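Local coordinates for tailspike protein (PDB 6E1R) that probably binds and hydrolyses the capsular polysaccharide of the Acinetobacter host, acting as a trimeric phage tailspike, at residues Ala383-Ser388 / Gly402-Leu407; Asn434-Ile439 / Gly450-Ser455; Asn471-Thr476 / Thr482-Tyr487. All coordinates share one frame; numbering follows the deposited sequence.

Contact 1: Ala383-Ser388 / Gly402-Leu407; sequences ALIENS and GDIRTL
I404 meets I385 and S388 at the C-terminal end of the parallel beta-helix, where the loop after strand 392-395 lies against strand 385-389. That strand pairs in parallel with strand 357-361, the preceding one in the stack. In I404 the two branches divide the work. CG1 lies beside the backbone N (chi1 -57°) and carries CD1 to I385, whose CG1 it meets at 3.8 Å; the two isoleucine side chains cross at about a right angle. CG2, anti to the backbone N, turns to S388, its methyl lying 3.5 Å from S388 OG and 3.9 Å from S388 CB. I404 also packs on V371, and both isoleucines are buried.

R405 follows and contributes mainly its backbone. Its guanidinium group leads away from the contact: NH1 bonds to OD1 of N414, and NH2 reaches OG of S417 in the second subunit. The carbonyl stays behind at S388, and one water donates both to R405 O and, weakly, to S388 O. S388 OG stands opposite its own backbone N (chi1 164°) and is engaged twice, since it also bonds to ND2 of N391. Its bond to the loop is 2.9 Å from S388 OG to R405 O, with the hydroxyl donating in the carbonyl plane at a C=O...O angle of 153°.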
loop_
_atom_site.group_PDB
_atom_site.type_symbol
_atom_site.label_atom_id
_atom_site.label_comp_id
_atom_site.label_asym_id
_atom_site.label_seq_id
_atom_site.Cartn_x
_atom_site.Cartn_y
_atom_site.Cartn_z
ATOM N N ALA A 383 7.846 17.937 15.638
ATOM C CA ALA A 383 9.132 17.467 15.137
ATOM C C ALA A 383 9.115 15.979 14.820
ATOM O O ALA A 383 9.990 15.501 14.089
ATOM C CB ALA A 383 10.235 17.771 16.152
ATOM N N LEU A 384 8.145 15.238 15.350
ATOM C CA LEU A 384 7.990 13.819 15.065
ATOM C C LEU A 384 6.996 13.552 13.945
ATOM O O LEU A 384 6.800 12.390 13.574
ATOM C CB LEU A 384 7.550 13.071 16.327
ATOM C CG LEU A 384 8.448 13.210 17.554
ATOM C CD1 LEU A 384 7.856 12.449 18.730
ATOM C CD2 LEU A 384 9.855 12.729 17.248
ATOM N N ILE A 385 6.367 14.587 13.402
ATOM C CA ILE A 385 5.348 14.442 12.370
ATOM C C ILE A 385 6.045 14.629 11.028
ATOM O O ILE A 385 6.390 15.750 10.643
ATOM C CB ILE A 385 4.202 15.437 12.558
ATOM C CG1 ILE A 385 3.535 15.233 13.919
ATOM C CG2 ILE A 385 3.183 15.292 11.437
ATOM C CD1 ILE A 385 3.052 13.820 14.158
ATOM N N GLU A 386 6.262 13.523 10.312
ATOM C CA GLU A 386 6.839 13.620 8.977
ATOM C C GLU A 386 5.831 14.164 7.973
ATOM O O GLU A 386 6.214 14.888 7.046
ATOM C CB GLU A 386 7.358 12.256 8.524
ATOM C CG GLU A 386 8.129 12.287 7.212
ATOM C CD GLU A 386 9.424 13.070 7.311
ATOM O OE1 GLU A 386 10.017 13.107 8.410
ATOM O OE2 GLU A 386 9.848 13.651 6.290
ATOM N N ASN A 387 4.553 13.834 8.140
ATOM C CA ASN A 387 3.495 14.364 7.291
ATOM C C ASN A 387 2.149 14.060 7.930
ATOM O O ASN A 387 1.977 13.026 8.582
ATOM C CB ASN A 387 3.560 13.779 5.875
ATOM C CG ASN A 387 2.929 14.688 4.842
ATOM O OD1 ASN A 387 1.888 14.366 4.272
ATOM N ND2 ASN A 387 3.550 15.838 4.604
ATOM N N SER A 388 1.199 14.976 7.736
ATOM C CA SER A 388 -0.151 14.826 8.281
ATOM C C SER A 388 -1.108 15.504 7.304
ATOM O O SER A 388 -1.274 16.726 7.347
ATOM C CB SER A 388 -0.253 15.428 9.675
ATOM O OG SER A 388 -1.606 15.609 10.057
ATOM N N GLY A 402 -2.769 19.462 19.271
ATOM C CA GLY A 402 -1.702 20.449 19.316
ATOM C C GLY A 402 -1.651 21.262 18.039
ATOM O O GLY A 402 -2.672 21.755 17.544
ATOM N N ASP A 403 -0.447 21.403 17.488
ATOM C CA ASP A 403 -0.232 22.149 16.257
ATOM C C ASP A 403 -0.263 21.266 15.018
ATOM O O ASP A 403 0.148 21.714 13.944
ATOM C CB ASP A 403 1.101 22.899 16.320
ATOM C CG ASP A 403 1.106 23.993 17.368
ATOM O OD1 ASP A 403 0.020 24.532 17.673
ATOM O OD2 ASP A 403 2.197 24.316 17.883
ATOM N N ILE A 404 -0.727 20.025 15.143
ATOM C CA ILE A 404 -0.815 19.122 14.002
ATOM C C ILE A 404 -2.046 19.474 13.180
ATOM O O ILE A 404 -3.133 19.705 13.725
ATOM C CB ILE A 404 -0.847 17.659 14.477
ATOM C CG1 ILE A 404 0.394 17.352 15.320
ATOM C CG2 ILE A 404 -0.942 16.709 13.292
ATOM C CD1 ILE A 404 0.401 15.964 15.923
ATOM N N ARG A 405 -1.883 19.511 11.860
ATOM C CA ARG A 405 -2.954 19.949 10.977
ATOM C C ARG A 405 -3.967 18.835 10.743
ATOM O O ARG A 405 -3.604 17.669 10.564
ATOM C CB ARG A 405 -2.383 20.416 9.639
ATOM C CG ARG A 405 -3.285 21.377 8.880
ATOM C CD ARG A 405 -2.624 21.848 7.595
ATOM N NE ARG A 405 -3.365 22.931 6.954
ATOM C CZ ARG A 405 -3.124 23.375 5.725
ATOM N NH1 ARG A 405 -2.162 22.824 4.996
ATOM N NH2 ARG A 405 -3.847 24.365 5.221
ATOM N N THR A 406 -5.245 19.209 10.744
ATOM C CA THR A 406 -6.349 18.328 10.392
ATOM C C THR A 406 -7.277 19.073 9.443
ATOM O O THR A 406 -7.111 20.270 9.190
ATOM C CB THR A 406 -7.130 17.845 11.624
ATOM O OG1 THR A 406 -7.827 18.948 12.216
ATOM C CG2 THR A 406 -6.197 17.220 12.653
ATOM N N LEU A 407 -8.263 18.350 8.907
ATOM C CA LEU A 407 -9.209 18.970 7.984
ATOM C C LEU A 407 -10.031 20.054 8.674
ATOM O O LEU A 407 -10.352 21.080 8.064
ATOM C CB LEU A 407 -10.123 17.905 7.379
ATOM C CG LEU A 407 -9.480 16.959 6.363
ATOM C CD1 LEU A 407 -10.497 15.956 5.843
ATOM C CD2 LEU A 407 -8.862 17.744 5.218
HETATM O O HOH W 1 -4.698 16.931 7.903
#

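Contact 2: Asn434-Ile439 / Gly450-Ser455; sequences NYKKTI and GVASLS
T438 and K436, on an edge strand, within this chain, of a five-stranded antiparallel sheet, meet V451 and A452 of a four-stranded antiparallel sheet at a seam of the C-terminal beta domain. The two strands run roughly antiparallel, at 146° between their N-to-C directions, but their axes approach no closer than 7.3 Å. That spacing is too wide for direct backbone pairing, so side chains fill the join. Each strand finds its backbone partners elsewhere: T438 with M543 and K436 with V545, V451 and A452 with L529.

The polar link is made by T438. With OG1 set beside the backbone N (chi1 -48°), the hydroxyl donates to the backbone carbonyl of V451, OG1 to O being 2.8 Å. The donor stands tilted 28° from the carbonyl plane, and the methyl CG2 also lies beside that oxygen, 3.4 Å from V451 O.

K436 makes the second link and bends over to do so. CG starts out opposite the backbone N, and the bend at chi2 lays CD and CE alongside A452, with K436 CD 3.6 Å from A452 CB. The bend at chi4 then turns the ammonium end back to its own strand, where NZ donates to T438 OG1 over 2.9 Å and weakly to the carbonyl of K437. T438 OG1 thus accepts from the lysine while donating to V451 O, a short relay from charge to backbone that could polarise the hydroxyl.

V451 sends its side chain to M543 and V545 of the first sheet and to W521 and A531 of its own. Side chains bridging two sheets where consecutive strands pass from one to the other are in keeping with a beta-sandwich.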
loop_
_atom_site.group_PDB
_atom_site.type_symbol
_atom_site.label_atom_id
_atom_site.label_comp_id
_atom_site.label_asym_id
_atom_site.label_seq_id
_atom_site.Cartn_x
_atom_site.Cartn_y
_atom_site.Cartn_z
ATOM N N ASN A 434 14.493 34.258 6.623
ATOM C CA ASN A 434 15.902 34.644 6.732
ATOM C C ASN A 434 16.145 35.383 8.046
ATOM O O ASN A 434 16.757 36.452 8.093
ATOM C CB ASN A 434 16.342 35.481 5.530
ATOM C CG ASN A 434 16.181 34.742 4.214
ATOM O OD1 ASN A 434 16.149 33.512 4.179
ATOM N ND2 ASN A 434 16.080 35.492 3.122
ATOM N N TYR A 435 15.656 34.784 9.126
ATOM C CA TYR A 435 15.523 35.422 10.426
ATOM C C TYR A 435 16.573 34.881 11.384
ATOM O O TYR A 435 16.888 33.687 11.366
ATOM C CB TYR A 435 14.107 35.193 10.968
ATOM C CG TYR A 435 13.921 35.265 12.469
ATOM C CD1 TYR A 435 14.120 34.146 13.271
ATOM C CD2 TYR A 435 13.494 36.436 13.080
ATOM C CE1 TYR A 435 13.931 34.201 14.637
ATOM C CE2 TYR A 435 13.300 36.500 14.446
ATOM C CZ TYR A 435 13.520 35.379 15.219
ATOM O OH TYR A 435 13.329 35.433 16.581
ATOM N N LYS A 436 17.117 35.764 12.219
ATOM C CA LYS A 436 18.072 35.368 13.242
ATOM C C LYS A 436 17.807 36.147 14.519
ATOM O O LYS A 436 17.508 37.344 14.478
ATOM C CB LYS A 436 19.522 35.589 12.793
ATOM C CG LYS A 436 20.531 34.886 13.688
ATOM C CD LYS A 436 21.808 35.682 13.848
ATOM C CE LYS A 436 22.758 34.994 14.816
ATOM N NZ LYS A 436 22.145 34.811 16.161
ATOM N N LYS A 437 17.919 35.456 15.649
ATOM C CA LYS A 437 17.712 36.029 16.971
ATOM C C LYS A 437 19.013 35.974 17.753
ATOM O O LYS A 437 19.667 34.926 17.807
ATOM C CB LYS A 437 16.623 35.259 17.727
ATOM C CG LYS A 437 16.335 35.745 19.142
ATOM C CD LYS A 437 15.426 36.950 19.167
ATOM C CE LYS A 437 14.789 37.126 20.536
ATOM N NZ LYS A 437 13.958 35.948 20.908
ATOM N N THR A 438 19.392 37.103 18.347
ATOM C CA THR A 438 20.541 37.168 19.240
ATOM C C THR A 438 20.089 37.839 20.526
ATOM O O THR A 438 19.591 38.970 20.495
ATOM C CB THR A 438 21.705 37.932 18.606
ATOM O OG1 THR A 438 21.925 37.446 17.276
ATOM C CG2 THR A 438 22.973 37.727 19.421
ATOM N N ILE A 439 20.261 37.148 21.650
ATOM C CA ILE A 439 19.803 37.660 22.936
ATOM C C ILE A 439 21.000 37.956 23.827
ATOM O O ILE A 439 22.149 37.704 23.445
ATOM C CB ILE A 439 18.838 36.671 23.617
ATOM C CG1 ILE A 439 19.564 35.371 23.968
ATOM C CG2 ILE A 439 17.642 36.394 22.721
ATOM C CD1 ILE A 439 18.752 34.434 24.838
ATOM N N GLY A 450 28.713 42.570 19.237
ATOM C CA GLY A 450 28.391 41.906 17.986
ATOM C C GLY A 450 27.022 41.248 18.043
ATOM O O GLY A 450 26.616 40.694 19.065
ATOM N N VAL A 451 26.306 41.314 16.926
ATOM C CA VAL A 451 24.950 40.789 16.822
ATOM C C VAL A 451 24.902 39.524 15.973
ATOM O O VAL A 451 24.320 38.518 16.379
ATOM C CB VAL A 451 23.984 41.862 16.271
ATOM C CG1 VAL A 451 22.615 41.256 15.998
ATOM C CG2 VAL A 451 23.871 43.022 17.247
ATOM N N ALA A 452 25.516 39.555 14.793
ATOM C CA ALA A 452 25.483 38.407 13.898
ATOM C C ALA A 452 26.654 38.488 12.933
ATOM O O ALA A 452 27.271 39.542 12.759
ATOM C CB ALA A 452 24.159 38.331 13.128
ATOM N N SER A 453 26.956 37.352 12.311
ATOM C CA SER A 453 27.981 37.266 11.284
ATOM C C SER A 453 27.338 37.333 9.907
ATOM O O SER A 453 26.315 36.687 9.655
ATOM C CB SER A 453 28.788 35.972 11.420
ATOM O OG SER A 453 29.474 35.924 12.657
ATOM N N LEU A 454 27.936 38.120 9.020
ATOM C CA LEU A 454 27.435 38.312 7.669
ATOM C C LEU A 454 28.311 37.554 6.683
ATOM O O LEU A 454 29.537 37.509 6.833
ATOM C CB LEU A 454 27.394 39.799 7.304
ATOM C CG LEU A 454 26.595 40.685 8.260
ATOM C CD1 LEU A 454 26.615 42.135 7.800
ATOM C CD2 LEU A 454 25.164 40.178 8.393
ATOM N N SER A 455 27.677 36.961 5.674
ATOM C CA SER A 455 28.399 36.206 4.658
ATOM C C SER A 455 27.486 35.987 3.464
ATOM O O SER A 455 26.265 36.144 3.553
ATOM C CB SER A 455 28.897 34.862 5.202
ATOM O OG SER A 455 27.816 34.064 5.653
#

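Contact 3: Asn471-Thr476 / Thr482-Tyr487; sequences NAIFGT and TNSAVY
A472 and A485 bond to each other through both of their backbone amides, forming the hydrogen-bonded antiparallel pair at the middle of this contact. A472 N lies 2.9 Å from A485 O, and A485 N lies 3.0 Å from A472 O. A third backbone bond, from F474 N to N483 O at 3.2 Å, carries the pairing toward the turn. N471 with V486 and I473 with S484 are the non-hydrogen-bonded pairs.

Side-chain hydrogen bonds come from N471, whose CG, opposite the backbone N (chi1 -176°), brings ND2 to S484 and A485. ND2 donates in two directions, both close to the amide plane: to S484 OG at 2.9 Å and to A485 O, also at 2.9 Å. The A485 carbonyl therefore accepts twice, from A472 N nearly end-on and from the asparagine well above the carbonyl plane. Two bonds from one NH2 group fix the rotation of the amide.

These strands, 465-474 and 484-494, form a beta hairpin, antiparallel to within 18°. The sheet face bearing N471, I473, S484 and V486 turns to the second subunit: N471 OD1 bonds to ND2 of N550 there, and S484 OG to OG1 of T492.

Apolar contacts are few. T482 brings its methyl CG2 against I473, 3.8 Å from I473 CB, and beside the F474 carbonyl oxygen, while its OG1 turns to the N of A479. On the face of A472 and A485, the Y487 ring presents its edge to A472 CB, which sits near the ring plane 4.3 Å from Y487 CE1. W521 meets that tyrosine edge-to-face, and the Y487 OH bonds to P517 O and F519 N.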
loop_
_atom_site.group_PDB
_atom_site.type_symbol
_atom_site.label_atom_id
_atom_site.label_comp_id
_atom_site.label_asym_id
_atom_site.label_seq_id
_atom_site.Cartn_x
_atom_site.Cartn_y
_atom_site.Cartn_z
ATOM N N ASN A 471 15.303 44.568 14.378
ATOM C CA ASN A 471 14.377 45.020 15.408
ATOM C C ASN A 471 15.036 44.763 16.756
ATOM O O ASN A 471 15.105 43.616 17.212
ATOM C CB ASN A 471 13.032 44.301 15.300
ATOM C CG ASN A 471 12.012 44.812 16.303
ATOM O OD1 ASN A 471 11.008 44.154 16.574
ATOM N ND2 ASN A 471 12.259 45.996 16.849
ATOM N N ALA A 472 15.523 45.827 17.387
ATOM C CA ALA A 472 16.164 45.737 18.690
ATOM C C ALA A 472 15.161 46.105 19.772
ATOM O O ALA A 472 14.401 47.067 19.629
ATOM C CB ALA A 472 17.385 46.654 18.768
ATOM N N ILE A 473 15.159 45.328 20.854
ATOM C CA ILE A 473 14.246 45.538 21.967
ATOM C C ILE A 473 15.027 45.488 23.271
ATOM O O ILE A 473 16.149 44.981 23.336
ATOM C CB ILE A 473 13.106 44.498 21.992
ATOM C CG1 ILE A 473 13.683 43.091 22.156
ATOM C CG2 ILE A 473 12.257 44.598 20.733
ATOM C CD1 ILE A 473 12.655 42.046 22.512
ATOM N N PHE A 474 14.411 46.026 24.318
ATOM C CA PHE A 474 14.960 45.956 25.665
ATOM C C PHE A 474 14.543 44.642 26.311
ATOM O O PHE A 474 13.357 44.297 26.321
ATOM C CB PHE A 474 14.480 47.140 26.505
ATOM C CG PHE A 474 15.080 47.193 27.878
ATOM C CD1 PHE A 474 16.453 47.257 28.048
ATOM C CD2 PHE A 474 14.272 47.186 29.001
ATOM C CE1 PHE A 474 17.008 47.311 29.313
ATOM C CE2 PHE A 474 14.819 47.238 30.268
ATOM C CZ PHE A 474 16.189 47.301 30.424
ATOM N N GLY A 475 15.518 43.914 26.849
ATOM C CA GLY A 475 15.241 42.615 27.429
ATOM C C GLY A 475 15.545 41.475 26.481
ATOM O O GLY A 475 16.489 41.552 25.688
ATOM N N THR A 476 14.747 40.412 26.548
ATOM C CA THR A 476 14.968 39.222 25.734
ATOM C C THR A 476 13.840 38.974 24.744
ATOM O O THR A 476 14.102 38.777 23.552
ATOM C CB THR A 476 15.149 37.992 26.638
ATOM O OG1 THR A 476 16.211 38.234 27.569
ATOM C CG2 THR A 476 15.486 36.767 25.807
ATOM N N THR A 482 7.147 47.002 25.450
ATOM C CA THR A 482 8.591 46.828 25.359
ATOM C C THR A 482 9.185 47.894 24.446
ATOM O O THR A 482 8.687 48.122 23.338
ATOM C CB THR A 482 8.931 45.432 24.834
ATOM O OG1 THR A 482 8.495 44.445 25.777
ATOM C CG2 THR A 482 10.432 45.291 24.620
ATOM N N ASN A 483 10.246 48.550 24.915
ATOM C CA ASN A 483 10.941 49.530 24.092
ATOM C C ASN A 483 11.500 48.861 22.844
ATOM O O ASN A 483 12.235 47.873 22.932
ATOM C CB ASN A 483 12.064 50.193 24.889
ATOM C CG ASN A 483 11.546 51.051 26.025
ATOM O OD1 ASN A 483 10.395 51.489 26.012
ATOM N ND2 ASN A 483 12.397 51.299 27.013
ATOM N N SER A 484 11.148 49.400 21.679
ATOM C CA SER A 484 11.481 48.780 20.407
ATOM C C SER A 484 12.042 49.817 19.445
ATOM O O SER A 484 11.736 51.009 19.538
ATOM C CB SER A 484 10.255 48.098 19.779
ATOM O OG SER A 484 10.548 47.613 18.480
ATOM N N ALA A 485 12.876 49.344 18.521
ATOM C CA ALA A 485 13.432 50.181 17.470
ATOM C C ALA A 485 13.736 49.308 16.264
ATOM O O ALA A 485 14.177 48.165 16.413
ATOM C CB ALA A 485 14.699 50.908 17.935
ATOM N N VAL A 486 13.498 49.848 15.072
ATOM C CA VAL A 486 13.719 49.134 13.822
ATOM C C VAL A 486 14.752 49.898 13.005
ATOM O O VAL A 486 14.776 51.133 13.014
ATOM C CB VAL A 486 12.412 48.939 13.023
ATOM C CG1 VAL A 486 11.446 48.072 13.805
ATOM C CG2 VAL A 486 11.778 50.277 12.691
ATOM N N TYR A 487 15.618 49.158 12.319
ATOM C CA TYR A 487 16.677 49.737 11.507
ATOM C C TYR A 487 16.702 49.045 10.153
ATOM O O TYR A 487 16.563 47.822 10.069
ATOM C CB TYR A 487 18.043 49.599 12.191
ATOM C CG TYR A 487 18.095 50.163 13.595
ATOM C CD1 TYR A 487 17.676 49.405 14.683
ATOM C CD2 TYR A 487 18.570 51.445 13.835
ATOM C CE1 TYR A 487 17.721 49.911 15.967
ATOM C CE2 TYR A 487 18.621 51.959 15.119
ATOM C CZ TYR A 487 18.195 51.186 16.180
ATOM O OH TYR A 487 18.241 51.688 17.459
#

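The chain is the C-terminal part of a longer protein, and the three contacts follow in series along it. Contact 1 lies at the C-terminal end of the parallel beta-helix; contacts 2 and 3 lie beyond it in the C-terminal beta domain, their centres about 30 Å and 33 Å from that of contact 1. Contacts 2 and 3 are centred only about 15 Å apart and reach one five-stranded antiparallel sheet through strands 435-443, 465-474 and 484-494. They touch where K437 CE lies 3.5 Å from T476 O. Contacts 1 and 3 both touch the second subunit and contact 2 the third, so subunits meet both at the end of the beta-helix and in the terminal domain.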